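PDB 4V16: SVP1-like protein 2 from Kluyveromyces lactis, which probably binds phosphoinositides, including phosphatidylinositol 3,5-bisphosphate, as a seven-bladed beta-propeller of the PROPPIN family, and thereby associates with membranes. Local coordinates for residues V92-A97 with V110-V115; I116-F121 with E130-G135. One frame throughout, in Å; residues are numbered along the deposited sequence.

How the interactions relate
Both interactions involve the propeller blade built from strands 98-103 to 132-133, and their centres lie 9 Å apart. Interaction 1 joins this blade to the end of the preceding one, tying the connection 92-97 to the turn between the second and third strands; interaction 2 then pairs the third strand with the short outermost one. Strands 107-112 and 115-120 join them directly: Val110 O lies 2.7 Å from Ser117 N, a probable backbone hydrogen bond. Gln112 NE2 probably donates to Ser117 OG at 2.9 Å, and so carries a polar chain from one contact into the other. Ser111 OG also packs against Phe134 CZ. No bound ligand marks either contact.

Interaction 1 of 2, residues V92-A97 with V110-V115; sequences VKLDAA and VSQGDV
The side chain of Gln112 reaches across to Asp95, and most of the polar bonding here depends on its amide. Gln112 OE1 accepts the backbone N-H of Asp95 at 2.9 Å, with a fairly straight angle of 162° at the hydrogen, the donor lying somewhat out of the amide carbonyl plane. At the other end of the amide, Gln112 NE2 gives a hydrogen to a water 2.7 Å away. That water in turn donates to Asp95 OD2, so backbone and carboxylate of one residue are both met by one amide, whose orientation is set further by the bond from NE2 to Ser117. With chi1 at 45°, CG sits between the backbone N and the carbonyl carbon, and the extended chain beyond it carries the amide across to Asp95. A leucine in its place would probably leave the Asp95 N-H without its acceptor and the water and the Ser117 hydroxyl each with one partner fewer.

The backbone adds a second tie, Gly113 N to Ala97 O at 2.9 Å, bent to 136° at the hydrogen. It falls where the chain, coming from the outer strand of one propeller blade, enters the innermost strand of the next, beside the turn between that blade's second and third strands. This turn, Gln112 to Val115, is type II', and Gly113 takes its positive-phi position. Ala97 O also receives a CA-H contact from Gln112.

Apolar contact is slighter. The Leu94 side chain crosses that of Gln112 at a slant, its CB 3.5 Å and its CD2 3.6 Å from Gln112 OE1. Leu94 CD2 also reaches Val110 CG1 at 4.3 Å, while Leu78 of the preceding blade touches both Leu94 and Val110.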
loop_
_atom_site.group_PDB
_atom_site.type_symbol
_atom_site.label_atom_id
_atom_site.label_comp_id
_atom_site.label_asym_id
_atom_site.label_seq_id
_atom_site.Cartn_x
_atom_site.Cartn_y
_atom_site.Cartn_z
ATOM N N VAL A 92 2.599 21.511 -6.540
ATOM C CA VAL A 92 2.926 20.980 -7.858
ATOM C C VAL A 92 1.660 20.836 -8.692
ATOM O O VAL A 92 0.667 20.270 -8.233
ATOM C CB VAL A 92 3.642 19.619 -7.750
ATOM C CG1 VAL A 92 3.927 19.045 -9.129
ATOM C CG2 VAL A 92 4.936 19.765 -6.962
ATOM N N LYS A 93 1.704 21.353 -9.917
ATOM C CA LYS A 93 0.554 21.309 -10.814
ATOM C C LYS A 93 0.361 19.914 -11.401
ATOM O O LYS A 93 1.298 19.328 -11.947
ATOM C CB LYS A 93 0.717 22.331 -11.929
ATOM N N LEU A 94 -0.859 19.396 -11.285
ATOM C CA LEU A 94 -1.212 18.085 -11.825
ATOM C C LEU A 94 -2.144 18.240 -13.024
ATOM O O LEU A 94 -2.921 19.193 -13.096
ATOM C CB LEU A 94 -1.872 17.224 -10.747
ATOM C CG LEU A 94 -1.025 16.987 -9.494
ATOM C CD1 LEU A 94 -1.856 16.301 -8.421
ATOM C CD2 LEU A 94 0.218 16.168 -9.819
ATOM N N ASP A 95 -2.065 17.292 -13.955
ATOM C CA ASP A 95 -2.787 17.388 -15.221
ATOM C C ASP A 95 -3.952 16.403 -15.316
ATOM O O ASP A 95 -4.793 16.515 -16.209
ATOM C CB ASP A 95 -1.823 17.161 -16.384
ATOM C CG ASP A 95 -0.675 18.154 -16.385
ATOM O OD1 ASP A 95 -0.837 19.250 -16.966
ATOM O OD2 ASP A 95 0.384 17.841 -15.801
ATOM N N ALA A 96 -3.993 15.440 -14.399
ATOM C CA ALA A 96 -5.075 14.460 -14.359
ATOM C C ALA A 96 -5.368 14.035 -12.923
ATOM O O ALA A 96 -4.735 14.516 -11.983
ATOM C CB ALA A 96 -4.726 13.251 -15.210
ATOM N N ALA A 97 -6.329 13.132 -12.762
ATOM C CA ALA A 97 -6.708 12.639 -11.442
ATOM C C ALA A 97 -5.656 11.683 -10.896
ATOM O O ALA A 97 -5.165 10.808 -11.610
ATOM C CB ALA A 97 -8.063 11.953 -11.501
ATOM N N VAL A 110 4.192 10.106 -8.490
ATOM C CA VAL A 110 2.761 10.372 -8.597
ATOM C C VAL A 110 2.170 9.633 -9.787
ATOM O O VAL A 110 2.722 9.667 -10.889
ATOM C CB VAL A 110 2.469 11.876 -8.749
ATOM C CG1 VAL A 110 0.991 12.152 -8.520
ATOM C CG2 VAL A 110 3.314 12.686 -7.780
ATOM N N SER A 111 1.044 8.969 -9.556
ATOM C CA SER A 111 0.324 8.271 -10.612
ATOM C C SER A 111 -0.933 9.055 -10.985
ATOM O O SER A 111 -1.983 8.886 -10.365
ATOM C CB SER A 111 -0.038 6.855 -10.160
ATOM O OG SER A 111 -0.679 6.138 -11.195
ATOM N N GLN A 112 -0.811 9.922 -11.990
ATOM C CA GLN A 112 -1.930 10.748 -12.439
ATOM C C GLN A 112 -2.437 10.298 -13.806
ATOM O O GLN A 112 -1.762 10.466 -14.824
ATOM C CB GLN A 112 -1.532 12.228 -12.484
ATOM C CG GLN A 112 -0.179 12.518 -13.120
ATOM C CD GLN A 112 0.097 14.007 -13.236
ATOM O OE1 GLN A 112 -0.784 14.835 -13.000
ATOM N NE2 GLN A 112 1.327 14.355 -13.599
ATOM N N GLY A 113 -3.633 9.720 -13.818
ATOM C CA GLY A 113 -4.251 9.267 -15.050
ATOM C C GLY A 113 -3.557 8.062 -15.652
ATOM O O GLY A 113 -3.427 7.020 -15.010
ATOM N N ASP A 114 -3.109 8.214 -16.892
ATOM C CA ASP A 114 -2.516 7.119 -17.649
ATOM C C ASP A 114 -0.997 7.091 -17.483
ATOM O O ASP A 114 -0.303 6.336 -18.165
ATOM C CB ASP A 114 -2.889 7.261 -19.130
ATOM C CG ASP A 114 -2.621 6.002 -19.935
ATOM O OD1 ASP A 114 -2.566 4.905 -19.337
ATOM O OD2 ASP A 114 -2.473 6.112 -21.171
ATOM N N VAL A 115 -0.494 7.900 -16.553
ATOM C CA VAL A 115 0.928 8.230 -16.501
ATOM C C VAL A 115 1.506 8.217 -15.083
ATOM O O VAL A 115 0.803 8.496 -14.110
ATOM C CB VAL A 115 1.157 9.622 -17.130
ATOM C CG1 VAL A 115 2.541 10.156 -16.822
ATOM C CG2 VAL A 115 0.934 9.565 -18.636
HETATM O O HOH W 1 2.444 16.427 -14.997
#

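Interaction 2 of 2, residues I116-F121 with E130-G135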
loop_
_atom_site.group_PDB
_atom_site.type_symbol
_atom_site.label_atom_id
_atom_site.label_comp_id
_atom_site.label_asym_id
_atom_site.label_seq_id
_atom_site.Cartn_x
_atom_site.Cartn_y
_atom_site.Cartn_z
ATOM N N ILE A 116 2.796 7.893 -14.989
ATOM C CA ILE A 116 3.548 7.991 -13.740
ATOM C C ILE A 116 4.554 9.138 -13.825
ATOM O O ILE A 116 5.434 9.131 -14.687
ATOM C CB ILE A 116 4.303 6.682 -13.417
ATOM C CG1 ILE A 116 3.317 5.528 -13.225
ATOM C CG2 ILE A 116 5.167 6.855 -12.163
ATOM C CD1 ILE A 116 3.975 4.165 -13.101
ATOM N N SER A 117 4.425 10.111 -12.925
ATOM C CA SER A 117 5.342 11.247 -12.868
ATOM C C SER A 117 6.288 11.114 -11.681
ATOM O O SER A 117 5.897 10.624 -10.622
ATOM C CB SER A 117 4.568 12.562 -12.774
ATOM O OG SER A 117 3.656 12.693 -13.848
ATOM N N ILE A 118 7.528 11.562 -11.863
ATOM C CA ILE A 118 8.551 11.460 -10.829
ATOM C C ILE A 118 9.218 12.814 -10.587
ATOM O O ILE A 118 10.012 13.281 -11.407
ATOM C CB ILE A 118 9.622 10.415 -11.208
ATOM C CG1 ILE A 118 8.966 9.047 -11.423
ATOM C CG2 ILE A 118 10.700 10.332 -10.124
ATOM C CD1 ILE A 118 9.911 7.972 -11.939
ATOM N N PHE A 119 8.890 13.432 -9.455
ATOM C CA PHE A 119 9.481 14.708 -9.062
ATOM C C PHE A 119 10.583 14.493 -8.026
ATOM O O PHE A 119 10.690 13.418 -7.439
ATOM C CB PHE A 119 8.418 15.651 -8.492
ATOM C CG PHE A 119 7.232 15.849 -9.392
ATOM C CD1 PHE A 119 6.198 14.925 -9.413
ATOM C CD2 PHE A 119 7.143 16.963 -10.210
ATOM C CE1 PHE A 119 5.102 15.107 -10.238
ATOM C CE2 PHE A 119 6.048 17.150 -11.035
ATOM C CZ PHE A 119 5.028 16.219 -11.050
ATOM N N LYS A 120 11.393 15.524 -7.808
ATOM C CA LYS A 120 12.433 15.494 -6.785
ATOM C C LYS A 120 11.851 15.881 -5.430
ATOM O O LYS A 120 10.999 16.768 -5.347
ATOM C CB LYS A 120 13.577 16.443 -7.158
ATOM C CG LYS A 120 14.684 16.550 -6.116
ATOM C CD LYS A 120 15.624 17.700 -6.432
ATOM C CE LYS A 120 16.719 17.830 -5.384
ATOM N NZ LYS A 120 17.623 18.985 -5.650
ATOM N N PHE A 121 12.309 15.218 -4.371
ATOM C CA PHE A 121 11.917 15.597 -3.019
ATOM C C PHE A 121 12.935 16.579 -2.453
ATOM O O PHE A 121 13.996 16.187 -1.964
ATOM C CB PHE A 121 11.790 14.375 -2.112
ATOM C CG PHE A 121 11.088 14.667 -0.820
ATOM C CD1 PHE A 121 9.709 14.592 -0.739
ATOM C CD2 PHE A 121 11.803 15.041 0.306
ATOM C CE1 PHE A 121 9.055 14.869 0.443
ATOM C CE2 PHE A 121 11.153 15.319 1.493
ATOM C CZ PHE A 121 9.777 15.236 1.561
ATOM N N GLU A 130 11.278 11.967 -18.003
ATOM C CA GLU A 130 10.095 12.040 -18.842
ATOM C C GLU A 130 9.025 11.123 -18.265
ATOM O O GLU A 130 9.330 10.058 -17.723
ATOM C CB GLU A 130 10.422 11.655 -20.277
ATOM N N ASP A 131 7.772 11.545 -18.382
ATOM C CA ASP A 131 6.649 10.804 -17.821
ATOM C C ASP A 131 6.513 9.400 -18.411
ATOM O O ASP A 131 6.648 9.204 -19.620
ATOM C CB ASP A 131 5.361 11.592 -18.044
ATOM C CG ASP A 131 5.119 12.638 -16.966
ATOM O OD1 ASP A 131 6.062 12.945 -16.202
ATOM O OD2 ASP A 131 3.989 13.165 -16.891
ATOM N N ILE A 132 6.241 8.431 -17.539
ATOM C CA ILE A 132 6.147 7.025 -17.925
ATOM C C ILE A 132 4.693 6.586 -18.054
ATOM O O ILE A 132 3.944 6.601 -17.077
ATOM C CB ILE A 132 6.853 6.107 -16.899
ATOM C CG1 ILE A 132 8.311 6.539 -16.710
ATOM C CG2 ILE A 132 6.781 4.645 -17.349
ATOM C CD1 ILE A 132 9.031 5.823 -15.585
ATOM N N LYS A 133 4.303 6.187 -19.259
ATOM C CA LYS A 133 2.956 5.686 -19.496
ATOM C C LYS A 133 2.897 4.215 -19.089
ATOM O O LYS A 133 3.823 3.454 -19.371
ATOM C CB LYS A 133 2.561 5.875 -20.964
ATOM C CG LYS A 133 1.066 5.755 -21.218
ATOM C CD LYS A 133 0.641 6.447 -22.510
ATOM C CE LYS A 133 0.594 7.962 -22.347
ATOM N NZ LYS A 133 -0.226 8.618 -23.406
ATOM N N PHE A 134 1.817 3.822 -18.417
ATOM C CA PHE A 134 1.733 2.492 -17.818
ATOM C C PHE A 134 0.313 1.925 -17.861
ATOM O O PHE A 134 -0.605 2.559 -18.380
ATOM C CB PHE A 134 2.239 2.542 -16.373
ATOM C CG PHE A 134 1.256 3.141 -15.405
ATOM C CD1 PHE A 134 0.743 4.409 -15.609
ATOM C CD2 PHE A 134 0.857 2.436 -14.283
ATOM C CE1 PHE A 134 -0.159 4.958 -14.718
ATOM C CE2 PHE A 134 -0.045 2.979 -13.389
ATOM C CZ PHE A 134 -0.552 4.241 -13.608
ATOM N N GLY A 135 0.144 0.732 -17.292
ATOM C CA GLY A 135 -1.074 -0.044 -17.456
ATOM C C GLY A 135 -2.178 0.188 -16.439
ATOM O O GLY A 135 -3.301 -0.283 -16.634
#
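Ile116 and Ile132 face each other as an antiparallel, hydrogen-bonded pair, their CA atoms 5.0 Å apart. Ile116 N donates to Ile132 O at 2.7 Å, and Ile132 N returns the bond to Ile116 O at 3.0 Å; both are nearly straight. This pair attaches the short outermost strand of the four-stranded blade to its third strand. Farther along, Ile118 and Lys120 find backbone partners in Ile128 and Asn126, so the chain leading up to Asp131 also runs beside strand 115-120.

On one side of the sheet the contact is apolar. Ile116 lays its CG1 over a face of the Phe134 ring, 3.7 Å from the centroid and only 12° off the ring normal, a CH-pi contact, and CD1 continues across the ring toward CG and CD2. The isoleucine chain crosses the aromatic side chain at about a right angle. Phe134 has its CG between backbone N and carbonyl carbon (chi1 77°), which brings the ring back over Ile116. Beside this pair, Ile118 CD1 meets Ile132 CD1 at 4.3 Å. Tyr147 of the next blade touches Ile116, Ile132 and Phe134, and Leu145 touches Ile118, so this face forms part of the packing between neighbouring blades.

On the reverse side the two segments meet through polar groups. Ser117 OG donates to Asp131 OD2 at 3.1 Å, approaching from above the carboxylate, 50° out of its plane. The same hydroxyl is bonded to Gln112 NE2, while Asp131 OD1 forms a salt bridge with Lys127.

The contact thus differs in chemistry on its two sides: hydrocarbon and ring contacts look toward the next blade, whereas on the reverse a relay from amide through hydroxyl to carboxylate ends at a lysine, whose charge is likely to stabilise the ionised aspartate.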